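Local coordinates for protein amidase, hydantoinase/carbamoylase family (PDB 5TP4) that probably hydrolyses N-carbamoyl-L-amino acids, as a zinc-dependent amidase of the peptidase M20 family, at residues Ala82-Val87 with Asp126-Ile131. Sequence-based numbering, arbitrary orientation.
Sequences AQAAPV and DKPLEI. With EDO (1,2-ethanediol), chain S.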
ATOM      1  N   ALA B  82       8.410 -46.498  36.732  1.00 27.49           N
ATOM      2  CA  ALA B  82       9.714 -46.121  36.198  1.00 24.92           C
ATOM      3  C   ALA B  82       9.796 -46.253  34.685  1.00 26.01           C
ATOM      4  O   ALA B  82      10.640 -45.595  34.070  1.00 24.53           O
ATOM      5  CB  ALA B  82      10.824 -46.960  36.836  1.00 25.12           C
ATOM      6  N   GLN B  83       8.954 -47.089  34.069  1.00 18.63           N
ATOM      7  CA  GLN B  83       9.061 -47.325  32.634  1.00 18.83           C
ATOM      8  C   GLN B  83       8.159 -46.429  31.792  1.00 19.17           C
ATOM      9  O   GLN B  83       8.367 -46.354  30.577  1.00 21.62           O
ATOM     10  CB  GLN B  83       8.757 -48.802  32.308  1.00 24.14           C
ATOM     11  N   ALA B  84       7.184 -45.747  32.392  1.00 17.60           N
ATOM     12  CA  ALA B  84       6.181 -44.999  31.631  1.00 16.90           C
ATOM     13  C   ALA B  84       6.744 -43.735  30.985  1.00 17.85           C
ATOM     14  O   ALA B  84       7.595 -43.040  31.549  1.00 18.86           O
ATOM     15  CB  ALA B  84       5.008 -44.618  32.533  1.00 21.14           C
ATOM     16  N   ALA B  85       6.248 -43.436  29.785  1.00 14.36           N
ATOM     17  CA  ALA B  85       6.550 -42.173  29.135  1.00 11.74           C
ATOM     18  C   ALA B  85       5.905 -41.023  29.909  1.00 13.76           C
ATOM     19  O   ALA B  85       4.853 -41.203  30.534  1.00 13.45           O
ATOM     20  CB  ALA B  85       6.035 -42.181  27.699  1.00 12.72           C
ATOM     21  N   PRO B  86       6.511 -39.839  29.873  1.00 10.70           N
ATOM     22  CA  PRO B  86       6.006 -38.712  30.667  1.00 11.46           C
ATOM     23  C   PRO B  86       4.802 -38.027  30.034  1.00 10.69           C
ATOM     24  O   PRO B  86       4.577 -38.056  28.821  1.00 12.55           O
ATOM     25  CB  PRO B  86       7.214 -37.766  30.720  1.00 14.33           C
ATOM     26  CG  PRO B  86       7.937 -38.017  29.414  1.00 12.34           C
ATOM     27  CD  PRO B  86       7.761 -39.505  29.166  1.00 11.60           C
ATOM     28  N   VAL B  87       4.035 -37.387  30.907  1.00  9.45           N
ATOM     29  CA  VAL B  87       3.093 -36.354  30.516  1.00 10.30           C
ATOM     30  C   VAL B  87       3.874 -35.051  30.546  1.00  9.28           C
ATOM     31  O   VAL B  87       4.486 -34.713  31.566  1.00 10.83           O
ATOM     32  CB  VAL B  87       1.894 -36.312  31.468  1.00  8.22           C
ATOM     33  CG1 VAL B  87       1.015 -35.077  31.138  1.00 10.84           C
ATOM     34  CG2 VAL B  87       1.140 -37.624  31.386  1.00  8.89           C
ATOM     35  N   ASP B 126       1.642 -41.507  38.714  1.00 13.24           N
ATOM     36  CA  ASP B 126       2.022 -42.790  38.132  0.63 13.38           C
ATOM     37  C   ASP B 126       3.001 -42.567  36.983  1.00 15.33           C
ATOM     38  O   ASP B 126       4.171 -42.960  37.056  1.00 16.23           O
ATOM     39  CB  ASP B 126       0.765 -43.534  37.674  0.63 15.17           C
ATOM     40  CG  ASP B 126       1.073 -44.903  37.138  0.63 22.63           C
ATOM     41  OD1 ASP B 126       1.860 -45.625  37.792  0.63 26.52           O
ATOM     42  OD2 ASP B 126       0.526 -45.261  36.074  0.63 29.87           O
ATOM     43  N   LYS B 127       2.533 -41.934  35.915  1.00 12.28           N
ATOM     44  CA  LYS B 127       3.436 -41.544  34.854  1.00 12.44           C
ATOM     45  C   LYS B 127       4.260 -40.351  35.316  1.00 10.83           C
ATOM     46  O   LYS B 127       3.769 -39.502  36.067  1.00 10.83           O
ATOM     47  CB  LYS B 127       2.672 -41.160  33.597  1.00 16.28           C
ATOM     48  CG  LYS B 127       1.747 -42.232  33.120  1.00 17.61           C
ATOM     49  CD  LYS B 127       1.328 -41.937  31.710  1.00 20.80           C
ATOM     50  CE  LYS B 127       1.058 -43.238  30.966  1.00 30.38           C
ATOM     51  NZ  LYS B 127      -0.260 -43.781  31.339  1.00 32.44           N
ATOM     52  N   PRO B 128       5.506 -40.255  34.880  1.00 12.08           N
ATOM     53  CA  PRO B 128       6.306 -39.065  35.209  1.00  9.39           C
ATOM     54  C   PRO B 128       5.752 -37.813  34.543  1.00  8.72           C
ATOM     55  O   PRO B 128       5.035 -37.866  33.542  1.00 11.39           O
ATOM     56  CB  PRO B 128       7.691 -39.414  34.662  1.00 11.48           C
ATOM     57  CG  PRO B 128       7.401 -40.415  33.541  1.00 10.16           C
ATOM     58  CD  PRO B 128       6.251 -41.233  34.056  1.00 10.32           C
ATOM     59  N   LEU B 129       6.088 -36.660  35.130  1.00  9.05           N
ATOM     60  CA  LEU B 129       5.793 -35.351  34.562  1.00 11.16           C
ATOM     61  C   LEU B 129       7.084 -34.707  34.086  1.00 11.37           C
ATOM     62  O   LEU B 129       8.139 -34.875  34.707  1.00 12.81           O
ATOM     63  CB  LEU B 129       5.129 -34.407  35.588  1.00 11.72           C
ATOM     64  CG  LEU B 129       3.831 -34.854  36.256  1.00 14.42           C
ATOM     65  CD1 LEU B 129       3.165 -33.658  37.009  1.00 12.12           C
ATOM     66  CD2 LEU B 129       2.904 -35.374  35.211  1.00 12.42           C
ATOM     67  N   GLU B 130       6.993 -33.953  32.991  1.00  9.63           N
ATOM     68  CA  GLU B 130       8.111 -33.119  32.575  1.00  7.11           C
ATOM     69  C   GLU B 130       7.559 -31.765  32.183  1.00  9.15           C
ATOM     70  O   GLU B 130       6.443 -31.674  31.660  1.00 11.47           O
ATOM     71  CB  GLU B 130       8.894 -33.746  31.417  1.00 11.94           C
ATOM     72  CG  GLU B 130       9.736 -34.955  31.887  1.00 13.41           C
ATOM     73  CD  GLU B 130      10.573 -35.577  30.779  1.00 22.00           C
ATOM     74  OE1 GLU B 130      10.790 -34.899  29.757  1.00 23.64           O
ATOM     75  OE2 GLU B 130      11.028 -36.728  30.937  1.00 16.54           O
ATOM     76  N   ILE B 131       8.316 -30.723  32.476  1.00 10.99           N
ATOM     77  CA  ILE B 131       7.992 -29.380  32.018  1.00  8.50           C
ATOM     78  C   ILE B 131       9.043 -29.020  30.978  1.00  9.41           C
ATOM     79  O   ILE B 131      10.231 -29.314  31.168  1.00 11.48           O
ATOM     80  CB  ILE B 131       8.007 -28.349  33.164  1.00  9.84           C
ATOM     81  CG1 ILE B 131       7.224 -28.816  34.373  1.00 11.27           C
ATOM     82  CG2 ILE B 131       7.494 -27.007  32.681  1.00 10.53           C
ATOM     83  CD1 ILE B 131       7.661 -27.974  35.564  1.00 16.96           C
TER
HETATM   84  C1  EDO S 504      10.809 -37.014  25.719  1.00 27.88           C
HETATM   85  O1  EDO S 504      11.026 -38.256  26.399  1.00 33.01           O
HETATM   86  C2  EDO S 504      10.568 -35.930  26.752  1.00 25.00           C
HETATM   87  O2  EDO S 504      11.769 -35.768  27.520  1.00 25.74           O
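P128 O accepts the amide of V87, a bond of 2.9 Å from N to O and nearly in line with the C=O, and CA of P86 adds a weaker CH...O contact to the same oxygen at 3.2 Å. V87 O is used in much the same way, receiving the amide of E130 (N to O 3.0 Å), whose donor lies 24° off the carbonyl plane, and the CA-H of L129. V87 thus straddles L129, the pattern of a parallel bridge, and this is where strand 87-91 starts alongside 129-133 in the parallel part of the central sheet of the zinc-binding (catalytic) domain of the M20 fold. On one face V87 CB meets CD2 of L129 at 4.0 Å, with helix 398-416 packed over both side chains. Ahead of the bridge the two prolines sit together, P86 CB against P128 CG at 3.9 Å, and the P128 ring also reaches back to CB and O of A84. K127 lays CB 3.8 Å from A85 O, with CD beside it; that oxygen is buried here without a hydrogen-bonding partner. E130, extended beyond CG (chi2 -178°), crosses P86 obliquely, bringing OE2 to 3.7 Å from CG of P86. The carboxylate is held from two quarters: OE2 pairs with R76 of strand 73-77, while OE1 accepts a 2.6 Å bond from O2 of an ethanediol, probably a crystallisation additive.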